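Esterase YbfF (PDB 3BF7) probably hydrolyses ester and perhaps thioester bonds, as an alpha/beta hydrolase whose core sheet carries a helical cap. Local coordinates at residues I114-D118 with D216-F221; I131-S135 with W171-V175; P18-H23 with N44-V50; P197-I201 with A247-Y251. The protein carries 1 engineered substitution. One frame throughout, in Å; residues are numbered along the deposited sequence.

Contacts 3 and 4 both belong to the central sheet of the alpha/beta hydrolase fold, their centres 16 Å apart and their nearest atoms about 6 Å apart. Contact 1 lies on the other side of strand 198-201 from the helix of contact 4 and touches that strand, Leu217 CD1 lying 3.8 Å from Phe200 CD2. Contact 2 falls, in sequence, between the two segments of contact 1 but is remote in space, with nearest atoms about 17 Å and centres 31 Å apart. A probable catalytic triad of Ser89, His234 and Asp113 can be placed against them: Asp113 directly precedes segment 114-118, and Val22 of contact 3 touches the presumed nucleophile elbow.

Contact 1. Residues I114-D118 with D216-F221; sequences IAPVD and DLLAQF
The loop that leaves strand 106-112, just past Asp113 of the probable catalytic triad, meets the C-terminal end of helix 214-220 through Pro116, the centre of an inverse gamma turn. The proline ring fits against the helix: CD lies 3.9 Å from Leu217 CG, while CG reaches the edge of the Phe221 ring, near its plane, at 4.3 Å from CD2. Beside it, Val117 CG1 meets Asp216 CB at 3.8 Å, the two side chains crossing at about a right angle.

The polar link is made by the Gln220 amide, whose side chain runs past Pro116 in the opposite direction. NE2 donates to Pro116 O at 2.9 Å, in the carbonyl plane and on a lone pair, with an N-H...O angle of 158°. The same nitrogen donates to Asp216 O, also at 2.9 Å, but there it stands above the carbonyl plane, and the bond is almost straight at 178°. With CG anti to its own carbonyl carbon (chi1 -63°), the side chain folds back along the helix to reach this carbonyl one turn earlier. OE1 accepts from Trp188 NE1 and Ile191 N.

A water donates to Pro116 O at 2.8 Å and to Asp216 OD1 at 3.2 Å. Pro116 O therefore receives two donors, and partners at both ends of the Gln220 amide fix its flip, leaving the polar groups of these two buried residues satisfied where loop and helix meet.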
loop_
_atom_site.group_PDB
_atom_site.type_symbol
_atom_site.label_atom_id
_atom_site.label_comp_id
_atom_site.label_asym_id
_atom_site.label_seq_id
_atom_site.Cartn_x
_atom_site.Cartn_y
_atom_site.Cartn_z
ATOM N N ILE A 114 -1.757 -3.445 8.330
ATOM C CA ILE A 114 -3.021 -3.827 7.732
ATOM C C ILE A 114 -3.354 -5.278 8.083
ATOM O O ILE A 114 -2.461 -6.112 8.271
ATOM C CB ILE A 114 -2.945 -3.663 6.185
ATOM C CG1 ILE A 114 -4.323 -3.851 5.550
ATOM C CG2 ILE A 114 -1.945 -4.653 5.602
ATOM C CD1 ILE A 114 -5.309 -2.764 5.912
ATOM N N ALA A 115 -4.647 -5.564 8.189
ATOM C CA ALA A 115 -5.121 -6.912 8.475
ATOM C C ALA A 115 -6.152 -7.266 7.406
ATOM O O ALA A 115 -6.817 -6.382 6.859
ATOM C CB ALA A 115 -5.758 -6.974 9.856
ATOM N N PRO A 116 -6.286 -8.560 7.078
ATOM C CA PRO A 116 -7.249 -9.004 6.067
ATOM C C PRO A 116 -8.642 -9.071 6.681
ATOM O O PRO A 116 -9.183 -10.151 6.941
ATOM C CB PRO A 116 -6.708 -10.370 5.657
ATOM C CG PRO A 116 -6.130 -10.886 6.937
ATOM C CD PRO A 116 -5.421 -9.673 7.510
ATOM N N VAL A 117 -9.210 -7.891 6.913
ATOM C CA VAL A 117 -10.521 -7.767 7.524
ATOM C C VAL A 117 -11.274 -6.557 6.992
ATOM O O VAL A 117 -10.674 -5.615 6.472
ATOM C CB VAL A 117 -10.404 -7.575 9.060
ATOM C CG1 VAL A 117 -9.698 -8.765 9.690
ATOM C CG2 VAL A 117 -9.658 -6.272 9.372
ATOM N N ASP A 118 -12.594 -6.606 7.125
ATOM C CA ASP A 118 -13.456 -5.491 6.749
ATOM C C ASP A 118 -13.519 -4.685 8.050
ATOM O O ASP A 118 -14.049 -5.165 9.054
ATOM C CB ASP A 118 -14.853 -6.000 6.390
ATOM C CG ASP A 118 -15.790 -4.892 5.940
ATOM O OD1 ASP A 118 -15.538 -3.709 6.257
ATOM O OD2 ASP A 118 -16.797 -5.213 5.273
ATOM N N ASP A 216 -9.098 -13.714 12.468
ATOM C CA ASP A 216 -9.294 -13.659 11.024
ATOM C C ASP A 216 -7.965 -13.605 10.282
ATOM O O ASP A 216 -7.824 -14.185 9.208
ATOM C CB ASP A 216 -10.132 -12.437 10.642
ATOM C CG ASP A 216 -11.605 -12.617 10.943
ATOM O OD1 ASP A 216 -12.372 -11.658 10.718
ATOM O OD2 ASP A 216 -12.001 -13.711 11.397
ATOM N N LEU A 217 -6.994 -12.898 10.848
ATOM C CA LEU A 217 -5.691 -12.798 10.211
ATOM C C LEU A 217 -5.051 -14.185 10.105
ATOM O O LEU A 217 -4.583 -14.577 9.039
ATOM C CB LEU A 217 -4.795 -11.841 11.005
ATOM C CG LEU A 217 -3.472 -11.436 10.349
ATOM C CD1 LEU A 217 -3.009 -10.095 10.897
ATOM C CD2 LEU A 217 -2.433 -12.514 10.586
ATOM N N LEU A 218 -5.055 -14.932 11.206
ATOM C CA LEU A 218 -4.464 -16.268 11.214
ATOM C C LEU A 218 -5.240 -17.285 10.382
ATOM O O LEU A 218 -4.662 -18.242 9.869
ATOM C CB LEU A 218 -4.326 -16.771 12.653
ATOM C CG LEU A 218 -3.355 -15.966 13.519
ATOM C CD1 LEU A 218 -3.401 -16.481 14.948
ATOM C CD2 LEU A 218 -1.943 -16.068 12.959
ATOM N N ALA A 219 -6.546 -17.088 10.243
ATOM C CA ALA A 219 -7.351 -18.010 9.453
ATOM C C ALA A 219 -6.960 -17.925 7.980
ATOM O O ALA A 219 -7.082 -18.898 7.237
ATOM C CB ALA A 219 -8.831 -17.695 9.621
ATOM N N GLN A 220 -6.478 -16.757 7.565
ATOM C CA GLN A 220 -6.085 -16.543 6.179
ATOM C C GLN A 220 -4.576 -16.641 5.973
ATOM O O GLN A 220 -4.121 -17.005 4.891
ATOM C CB GLN A 220 -6.631 -15.194 5.711
ATOM C CG GLN A 220 -8.155 -15.176 5.737
ATOM C CD GLN A 220 -8.741 -13.788 5.609
ATOM O OE1 GLN A 220 -9.159 -13.370 4.527
ATOM N NE2 GLN A 220 -8.768 -13.060 6.716
ATOM N N PHE A 221 -3.815 -16.324 7.017
ATOM C CA PHE A 221 -2.355 -16.397 6.987
ATOM C C PHE A 221 -1.914 -17.160 8.227
ATOM O O PHE A 221 -1.413 -16.587 9.196
ATOM C CB PHE A 221 -1.763 -14.988 6.935
ATOM C CG PHE A 221 -2.008 -14.311 5.627
ATOM C CD1 PHE A 221 -1.197 -14.586 4.534
ATOM C CD2 PHE A 221 -3.132 -13.512 5.443
ATOM C CE1 PHE A 221 -1.504 -14.084 3.272
ATOM C CE2 PHE A 221 -3.447 -13.005 4.183
ATOM C CZ PHE A 221 -2.633 -13.295 3.098
HETATM O O HOH W 1 -11.725 -11.129 7.679
#

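Contact 2. Residues I131-S135 with W171-V175; sequences INAVS and WRFNV
The backbones stay well apart, the nearest CA pair being Ser135 and Trp171 at 8.1 Å, so the helical turn 131-135 meets the irregular segment 171-175 mainly through side chains, with the backbone oxygen of Ile131 as acceptor. Ile131 is central. Its CG2 sits over one face of the Trp171 indole, 3.6 Å from the centroid of the five-membered ring and 21° off the normal, a CH-pi contact. That methyl, anti to the backbone N, also meets Val175 CG2 at 3.7 Å, while CD1 on the other branch approaches Phe173 CZ at 3.7 Å.

Trp171 NE1 donates to Ile131 O at 3.2 Å; the bond is bent to 138°, with the acceptor tilted from the indole plane. Ser135 N reaches the same oxygen from the opposite face of the carbonyl. Farther along the indole edge, Val134 CB lies 3.8 Å from CZ2. An alanine at Trp171 would remove the indole and would probably leave Ile131 O without its cross-segment donor and open a gap beside Ile131 and Val134.

Phe166 and Met149 also pack on Trp171, tying strand 170-171 to helices 125-136 and 142-149: an aromatic-aliphatic cluster consistent with the helical cap of this esterase.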
loop_
_atom_site.group_PDB
_atom_site.type_symbol
_atom_site.label_atom_id
_atom_site.label_comp_id
_atom_site.label_asym_id
_atom_site.label_seq_id
_atom_site.Cartn_x
_atom_site.Cartn_y
_atom_site.Cartn_z
ATOM N N ILE A 131 -9.934 17.256 0.664
ATOM C CA ILE A 131 -9.625 17.090 -0.751
ATOM C C ILE A 131 -10.624 17.873 -1.603
ATOM O O ILE A 131 -10.240 18.594 -2.528
ATOM C CB ILE A 131 -9.661 15.587 -1.129
ATOM C CG1 ILE A 131 -8.439 14.886 -0.530
ATOM C CG2 ILE A 131 -9.712 15.411 -2.642
ATOM C CD1 ILE A 131 -8.484 13.378 -0.619
ATOM N N ASN A 132 -11.905 17.747 -1.277
ATOM C CA ASN A 132 -12.941 18.443 -2.027
ATOM C C ASN A 132 -12.861 19.955 -1.846
ATOM O O ASN A 132 -13.112 20.712 -2.786
ATOM C CB ASN A 132 -14.326 17.935 -1.615
ATOM C CG ASN A 132 -15.446 18.590 -2.404
ATOM O OD1 ASN A 132 -15.924 19.669 -2.051
ATOM N ND2 ASN A 132 -15.861 17.943 -3.487
ATOM N N ALA A 133 -12.503 20.397 -0.644
ATOM C CA ALA A 133 -12.388 21.825 -0.369
ATOM C C ALA A 133 -11.280 22.422 -1.232
ATOM O O ALA A 133 -11.412 23.532 -1.751
ATOM C CB ALA A 133 -12.092 22.055 1.108
ATOM N N VAL A 134 -10.182 21.687 -1.383
ATOM C CA VAL A 134 -9.075 22.160 -2.202
ATOM C C VAL A 134 -9.530 22.291 -3.653
ATOM O O VAL A 134 -9.254 23.296 -4.310
ATOM C CB VAL A 134 -7.868 21.192 -2.134
ATOM C CG1 VAL A 134 -6.855 21.541 -3.220
ATOM C CG2 VAL A 134 -7.213 21.275 -0.765
ATOM N N SER A 135 -10.237 21.278 -4.145
ATOM C CA SER A 135 -10.727 21.277 -5.521
ATOM C C SER A 135 -11.703 22.416 -5.793
ATOM O O SER A 135 -11.696 23.002 -6.876
ATOM C CB SER A 135 -11.408 19.945 -5.840
ATOM O OG SER A 135 -10.486 18.873 -5.768
ATOM N N TRP A 171 -5.791 16.603 -8.383
ATOM C CA TRP A 171 -5.461 15.425 -7.594
ATOM C C TRP A 171 -5.138 14.283 -8.545
ATOM O O TRP A 171 -5.864 14.046 -9.509
ATOM C CB TRP A 171 -6.635 15.023 -6.698
ATOM C CG TRP A 171 -6.919 16.013 -5.620
ATOM C CD1 TRP A 171 -7.988 16.859 -5.541
ATOM C CD2 TRP A 171 -6.108 16.277 -4.474
ATOM N NE1 TRP A 171 -7.891 17.636 -4.412
ATOM C CE2 TRP A 171 -6.746 17.301 -3.739
ATOM C CE3 TRP A 171 -4.901 15.751 -3.996
ATOM C CZ2 TRP A 171 -6.219 17.807 -2.547
ATOM C CZ3 TRP A 171 -4.376 16.254 -2.810
ATOM C CH2 TRP A 171 -5.036 17.272 -2.100
ATOM N N ARG A 172 -4.045 13.578 -8.273
ATOM C CA ARG A 172 -3.639 12.454 -9.107
ATOM C C ARG A 172 -4.595 11.278 -8.941
ATOM O O ARG A 172 -4.831 10.525 -9.888
ATOM C CB ARG A 172 -2.206 12.028 -8.761
ATOM C CG ARG A 172 -1.120 12.919 -9.373
ATOM C CD ARG A 172 -1.021 12.675 -10.872
ATOM N NE ARG A 172 -0.283 13.701 -11.610
ATOM C CZ ARG A 172 1.030 13.693 -11.826
ATOM N NH1 ARG A 172 1.788 12.710 -11.358
ATOM N NH2 ARG A 172 1.583 14.659 -12.548
ATOM N N PHE A 173 -5.145 11.114 -7.739
ATOM C CA PHE A 173 -6.076 10.018 -7.515
ATOM C C PHE A 173 -7.496 10.371 -7.963
ATOM O O PHE A 173 -7.865 11.544 -8.056
ATOM C CB PHE A 173 -6.037 9.537 -6.049
ATOM C CG PHE A 173 -5.950 10.638 -5.026
ATOM C CD1 PHE A 173 -6.994 11.537 -4.852
ATOM C CD2 PHE A 173 -4.827 10.751 -4.208
ATOM C CE1 PHE A 173 -6.926 12.529 -3.872
ATOM C CE2 PHE A 173 -4.751 11.736 -3.228
ATOM C CZ PHE A 173 -5.801 12.626 -3.062
ATOM N N ASN A 174 -8.272 9.334 -8.261
ATOM C CA ASN A 174 -9.643 9.452 -8.761
ATOM C C ASN A 174 -10.625 9.588 -7.602
ATOM O O ASN A 174 -11.211 8.602 -7.153
ATOM C CB ASN A 174 -9.958 8.201 -9.583
ATOM C CG ASN A 174 -11.212 8.338 -10.411
ATOM O OD1 ASN A 174 -11.987 9.277 -10.243
ATOM N ND2 ASN A 174 -11.422 7.388 -11.312
ATOM N N VAL A 175 -10.826 10.817 -7.141
ATOM C CA VAL A 175 -11.682 11.067 -5.990
ATOM C C VAL A 175 -13.104 10.500 -6.033
ATOM O O VAL A 175 -13.522 9.826 -5.094
ATOM C CB VAL A 175 -11.731 12.578 -5.662
ATOM C CG1 VAL A 175 -12.535 12.811 -4.389
ATOM C CG2 VAL A 175 -10.311 13.112 -5.494
#

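Contact 3. Residues P18-H23 with N44-V50; sequences PIVLVH and NIIQVDV. Engineered in segment 44-50: Val50 (natural residue Met).
Pro18 lies just before the paired strands, its CB 4.0 Å from Ile46 CD1. Ile19 uses both backbone polar groups: its N donates to Asn44 O and its O accepts from Ile46 N, each at 2.9 Å, the alternation of a parallel ladder. Its CB meets Ile45 CD1 on the sheet face that also carries Leu21 and Gln47. Val20 points to the other face, where CG1 packs against Val48 CG1. Leu21 N continues the ladder to Ile46 O, and Leu21 O accepts from Val48 N over a longer 3.3 Å. Leu21 CD1 touches both Ile45 CG2 and Gln47 CG, each at 3.9 Å; helix 33-39 covers this side through Ala36, completing a beta-alpha-beta unit of the alpha/beta hydrolase sheet. At Val22, CG1 touches CG2 of Val50, an engineered residue in place of methionine, at 3.6 Å.

Past the strand, His23 takes up the pairing with its ring. CG sits between the backbone N and the carbonyl carbon (chi1 68°), which turns the imidazole toward segment 44-50. NE2 accepts from Val50 N at 2.9 Å and 177°, although the donor is tilted from the ring plane, and Val50 CG2 lies over one face. A leucine replacing His23 would probably leave Val50 N without this acceptor and lose the ring face against which Val50 CG2 packs.

A water donates to Leu21 O and Val48 O and accepts from His23 N; it and the imidazole bridge the parting backbones.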
loop_
_atom_site.group_PDB
_atom_site.type_symbol
_atom_site.label_atom_id
_atom_site.label_comp_id
_atom_site.label_asym_id
_atom_site.label_seq_id
_atom_site.Cartn_x
_atom_site.Cartn_y
_atom_site.Cartn_z
ATOM N N PRO A 18 12.482 -10.495 -7.590
ATOM C CA PRO A 18 12.273 -9.047 -7.636
ATOM C C PRO A 18 11.238 -8.679 -6.577
ATOM O O PRO A 18 10.472 -9.537 -6.134
ATOM C CB PRO A 18 11.763 -8.818 -9.056
ATOM C CG PRO A 18 11.034 -10.098 -9.352
ATOM C CD PRO A 18 11.978 -11.142 -8.813
ATOM N N ILE A 19 11.223 -7.414 -6.173
ATOM C CA ILE A 19 10.275 -6.941 -5.173
ATOM C C ILE A 19 9.342 -5.887 -5.752
ATOM O O ILE A 19 9.786 -4.901 -6.338
ATOM C CB ILE A 19 11.003 -6.338 -3.944
ATOM C CG1 ILE A 19 11.790 -7.435 -3.216
ATOM C CG2 ILE A 19 9.992 -5.675 -3.005
ATOM C CD1 ILE A 19 12.591 -6.937 -2.026
ATOM N N VAL A 20 8.043 -6.120 -5.591
ATOM C CA VAL A 20 7.015 -5.196 -6.053
ATOM C C VAL A 20 6.464 -4.500 -4.811
ATOM O O VAL A 20 6.050 -5.163 -3.859
ATOM C CB VAL A 20 5.868 -5.945 -6.772
ATOM C CG1 VAL A 20 4.772 -4.966 -7.176
ATOM C CG2 VAL A 20 6.408 -6.673 -7.995
ATOM N N LEU A 21 6.477 -3.169 -4.826
ATOM C CA LEU A 21 5.997 -2.355 -3.711
ATOM C C LEU A 21 4.654 -1.736 -4.084
ATOM O O LEU A 21 4.522 -1.124 -5.149
ATOM C CB LEU A 21 7.016 -1.256 -3.400
ATOM C CG LEU A 21 8.411 -1.742 -3.009
ATOM C CD1 LEU A 21 9.397 -0.592 -3.098
ATOM C CD2 LEU A 21 8.385 -2.327 -1.610
ATOM N N VAL A 22 3.675 -1.882 -3.193
ATOM C CA VAL A 22 2.319 -1.393 -3.430
ATOM C C VAL A 22 1.831 -0.470 -2.310
ATOM O O VAL A 22 1.664 -0.895 -1.166
ATOM C CB VAL A 22 1.338 -2.588 -3.568
ATOM C CG1 VAL A 22 0.005 -2.110 -4.117
ATOM C CG2 VAL A 22 1.944 -3.663 -4.462
ATOM N N HIS A 23 1.594 0.791 -2.659
ATOM C CA HIS A 23 1.144 1.813 -1.714
ATOM C C HIS A 23 -0.316 1.676 -1.271
ATOM O O HIS A 23 -1.062 0.840 -1.782
ATOM C CB HIS A 23 1.350 3.193 -2.341
ATOM C CG HIS A 23 0.447 3.456 -3.504
ATOM N ND1 HIS A 23 -0.879 3.798 -3.352
ATOM C CD2 HIS A 23 0.659 3.364 -4.840
ATOM C CE1 HIS A 23 -1.445 3.902 -4.542
ATOM N NE2 HIS A 23 -0.534 3.643 -5.462
ATOM N N ASN A 44 15.761 -6.361 -7.836
ATOM C CA ASN A 44 15.192 -5.533 -8.885
ATOM C C ASN A 44 13.940 -5.035 -8.169
ATOM O O ASN A 44 13.308 -5.794 -7.426
ATOM C CB ASN A 44 14.787 -6.352 -10.113
ATOM C CG ASN A 44 15.972 -6.752 -10.963
ATOM O OD1 ASN A 44 17.042 -6.148 -10.880
ATOM N ND2 ASN A 44 15.783 -7.762 -11.802
ATOM N N ILE A 45 13.593 -3.771 -8.369
ATOM C CA ILE A 45 12.431 -3.189 -7.711
ATOM C C ILE A 45 11.395 -2.695 -8.706
ATOM O O ILE A 45 11.738 -2.174 -9.769
ATOM C CB ILE A 45 12.838 -1.982 -6.832
ATOM C CG1 ILE A 45 13.873 -2.411 -5.788
ATOM C CG2 ILE A 45 11.607 -1.375 -6.173
ATOM C CD1 ILE A 45 13.384 -3.455 -4.819
ATOM N N ILE A 46 10.126 -2.870 -8.352
ATOM C CA ILE A 46 9.020 -2.395 -9.171
ATOM C C ILE A 46 8.063 -1.655 -8.240
ATOM O O ILE A 46 7.462 -2.258 -7.345
ATOM C CB ILE A 46 8.241 -3.543 -9.859
ATOM C CG1 ILE A 46 9.166 -4.347 -10.780
ATOM C CG2 ILE A 46 7.078 -2.965 -10.662
ATOM C CD1 ILE A 46 10.007 -5.379 -10.063
ATOM N N GLN A 47 7.949 -0.347 -8.429
ATOM C CA GLN A 47 7.044 0.471 -7.631
ATOM C C GLN A 47 5.830 0.746 -8.508
ATOM O O GLN A 47 5.968 1.295 -9.599
ATOM C CB GLN A 47 7.722 1.784 -7.237
ATOM C CG GLN A 47 8.853 1.609 -6.230
ATOM C CD GLN A 47 9.732 2.837 -6.104
ATOM O OE1 GLN A 47 10.894 2.825 -6.513
ATOM N NE2 GLN A 47 9.185 3.904 -5.538
ATOM N N VAL A 48 4.644 0.369 -8.046
ATOM C CA VAL A 48 3.443 0.569 -8.845
ATOM C C VAL A 48 2.497 1.632 -8.321
ATOM O O VAL A 48 2.487 1.956 -7.129
ATOM C CB VAL A 48 2.599 -0.739 -8.948
ATOM C CG1 VAL A 48 3.487 -1.912 -9.293
ATOM C CG2 VAL A 48 1.848 -0.998 -7.638
ATOM N N ASP A 49 1.714 2.186 -9.241
ATOM C CA ASP A 49 0.651 3.109 -8.876
ATOM C C ASP A 49 -0.570 2.189 -8.939
ATOM O O ASP A 49 -0.815 1.538 -9.959
ATOM C CB ASP A 49 0.453 4.225 -9.910
ATOM C CG ASP A 49 1.285 5.464 -9.625
ATOM O OD1 ASP A 49 1.577 5.753 -8.442
ATOM O OD2 ASP A 49 1.621 6.170 -10.604
ATOM N N VAL A 50 -1.312 2.098 -7.845
ATOM C CA VAL A 50 -2.517 1.280 -7.832
ATOM C C VAL A 50 -3.530 1.945 -8.772
ATOM O O VAL A 50 -3.449 3.151 -9.019
ATOM C CB VAL A 50 -3.089 1.201 -6.396
ATOM C CG1 VAL A 50 -4.447 0.504 -6.391
ATOM C CG2 VAL A 50 -2.105 0.458 -5.500
HETATM O O HOH W 2 3.573 1.440 -4.740
#

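Contact 4. Residues P197-I201 with A247-Y251; sequences PALFI and AIRRY
Hydrogen bonding between segment 197-201 and helix 241-253 runs through the phenol of Tyr251, whose OH donates to Pro197 O at 2.7 Å. The hydroxyl oxygen stands above the carbonyl plane of Pro197 rather than on a lone pair, while Pro197 O lies at the ring edge and in the ring plane. The hydroxyl also has Leu109 N of strand 106-112 as a partner, so it is gripped from two sides of the chain.

Ring contacts come next. Leu199 CB sits over the centre of the Tyr251 ring, 3.8 Å from the centroid and 13° off its normal, a CH-pi contact. The leucine and tyrosine side chains run antiparallel alongside one another. Tyr251 CG is anti to the backbone N (chi1 167°), which sends the ring along the strand toward Pro197.

Aliphatic packing completes the interface. Leu199 CD2 touches Tyr251 CB at 3.7 Å. Ile201 CD1 meets Ile248 CG1 at 3.8 Å and Ala247 CB at 4.1 Å.

The axes of strand 198-201 and helical segment 247-251 approach to 9.6 Å with N-to-C directions at 169°: the last helix of the chain packed nearly antiparallel along a strand one in from the edge strand 224-226, as in the alpha/beta hydrolase fold.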
loop_
_atom_site.group_PDB
_atom_site.type_symbol
_atom_site.label_atom_id
_atom_site.label_comp_id
_atom_site.label_asym_id
_atom_site.label_seq_id
_atom_site.Cartn_x
_atom_site.Cartn_y
_atom_site.Cartn_z
ATOM N N PRO A 197 5.067 -18.589 5.060
ATOM C CA PRO A 197 5.405 -17.518 6.003
ATOM C C PRO A 197 5.075 -16.155 5.401
ATOM O O PRO A 197 5.415 -15.886 4.249
ATOM C CB PRO A 197 6.907 -17.700 6.209
ATOM C CG PRO A 197 7.111 -19.169 5.982
ATOM C CD PRO A 197 6.237 -19.439 4.785
ATOM N N ALA A 198 4.406 -15.314 6.179
ATOM C CA ALA A 198 4.028 -13.974 5.737
ATOM C C ALA A 198 4.361 -13.001 6.854
ATOM O O ALA A 198 4.088 -13.283 8.016
ATOM C CB ALA A 198 2.539 -13.926 5.428
ATOM N N LEU A 199 4.938 -11.856 6.505
ATOM C CA LEU A 199 5.306 -10.864 7.507
ATOM C C LEU A 199 4.317 -9.714 7.590
ATOM O O LEU A 199 3.973 -9.103 6.576
ATOM C CB LEU A 199 6.700 -10.292 7.212
ATOM C CG LEU A 199 7.193 -9.201 8.174
ATOM C CD1 LEU A 199 7.410 -9.797 9.559
ATOM C CD2 LEU A 199 8.486 -8.588 7.646
ATOM N N PHE A 200 3.854 -9.440 8.805
ATOM C CA PHE A 200 2.953 -8.328 9.068
ATOM C C PHE A 200 3.731 -7.357 9.943
ATOM O O PHE A 200 4.355 -7.764 10.925
ATOM C CB PHE A 200 1.693 -8.800 9.789
ATOM C CG PHE A 200 0.768 -9.576 8.908
ATOM C CD1 PHE A 200 1.074 -10.883 8.542
ATOM C CD2 PHE A 200 -0.362 -8.972 8.367
ATOM C CE1 PHE A 200 0.270 -11.578 7.642
ATOM C CE2 PHE A 200 -1.172 -9.659 7.464
ATOM C CZ PHE A 200 -0.854 -10.962 7.102
ATOM N N ILE A 201 3.709 -6.081 9.573
ATOM C CA ILE A 201 4.426 -5.053 10.319
ATOM C C ILE A 201 3.458 -3.974 10.792
ATOM O O ILE A 201 3.207 -2.990 10.087
ATOM C CB ILE A 201 5.530 -4.397 9.454
ATOM C CG1 ILE A 201 6.480 -5.470 8.916
ATOM C CG2 ILE A 201 6.314 -3.382 10.285
ATOM C CD1 ILE A 201 7.540 -4.941 7.966
ATOM N N ALA A 247 13.035 -5.416 9.898
ATOM C CA ALA A 247 12.053 -6.493 9.963
ATOM C C ALA A 247 11.923 -7.178 8.607
ATOM O O ALA A 247 11.881 -8.404 8.517
ATOM C CB ALA A 247 10.701 -5.941 10.409
ATOM N N ILE A 248 11.862 -6.381 7.546
ATOM C CA ILE A 248 11.744 -6.930 6.203
ATOM C C ILE A 248 12.932 -7.820 5.857
ATOM O O ILE A 248 12.754 -8.954 5.418
ATOM C CB ILE A 248 11.620 -5.798 5.148
ATOM C CG1 ILE A 248 10.253 -5.118 5.279
ATOM C CG2 ILE A 248 11.810 -6.359 3.739
ATOM C CD1 ILE A 248 10.088 -3.893 4.402
ATOM N N ARG A 249 14.145 -7.324 6.070
ATOM C CA ARG A 249 15.321 -8.112 5.738
ATOM C C ARG A 249 15.486 -9.365 6.592
ATOM O O ARG A 249 15.974 -10.381 6.104
ATOM C CB ARG A 249 16.573 -7.233 5.772
ATOM C CG ARG A 249 16.648 -6.311 4.553
ATOM C CD ARG A 249 17.954 -5.551 4.479
ATOM N NE ARG A 249 18.087 -4.777 3.244
ATOM C CZ ARG A 249 18.286 -5.302 2.037
ATOM N NH1 ARG A 249 18.373 -6.616 1.881
ATOM N NH2 ARG A 249 18.425 -4.506 0.985
ATOM N N ARG A 250 15.080 -9.309 7.855
ATOM C CA ARG A 250 15.175 -10.492 8.702
ATOM C C ARG A 250 14.298 -11.583 8.078
ATOM O O ARG A 250 14.685 -12.748 7.997
ATOM C CB ARG A 250 14.683 -10.179 10.117
ATOM C CG ARG A 250 14.607 -11.402 11.014
ATOM C CD ARG A 250 14.024 -11.066 12.373
ATOM N NE ARG A 250 13.637 -12.268 13.108
ATOM C CZ ARG A 250 12.990 -12.261 14.269
ATOM N NH1 ARG A 250 12.654 -11.111 14.839
ATOM N NH2 ARG A 250 12.672 -13.405 14.859
ATOM N N TYR A 251 13.111 -11.185 7.629
ATOM C CA TYR A 251 12.160 -12.096 7.005
ATOM C C TYR A 251 12.668 -12.599 5.651
ATOM O O TYR A 251 12.603 -13.796 5.368
ATOM C CB TYR A 251 10.815 -11.373 6.849
ATOM C CG TYR A 251 9.798 -12.043 5.951
ATOM C CD1 TYR A 251 9.253 -13.287 6.269
ATOM C CD2 TYR A 251 9.354 -11.409 4.794
ATOM C CE1 TYR A 251 8.284 -13.880 5.450
ATOM C CE2 TYR A 251 8.392 -11.988 3.975
ATOM C CZ TYR A 251 7.861 -13.220 4.303
ATOM O OH TYR A 251 6.916 -13.779 3.475
#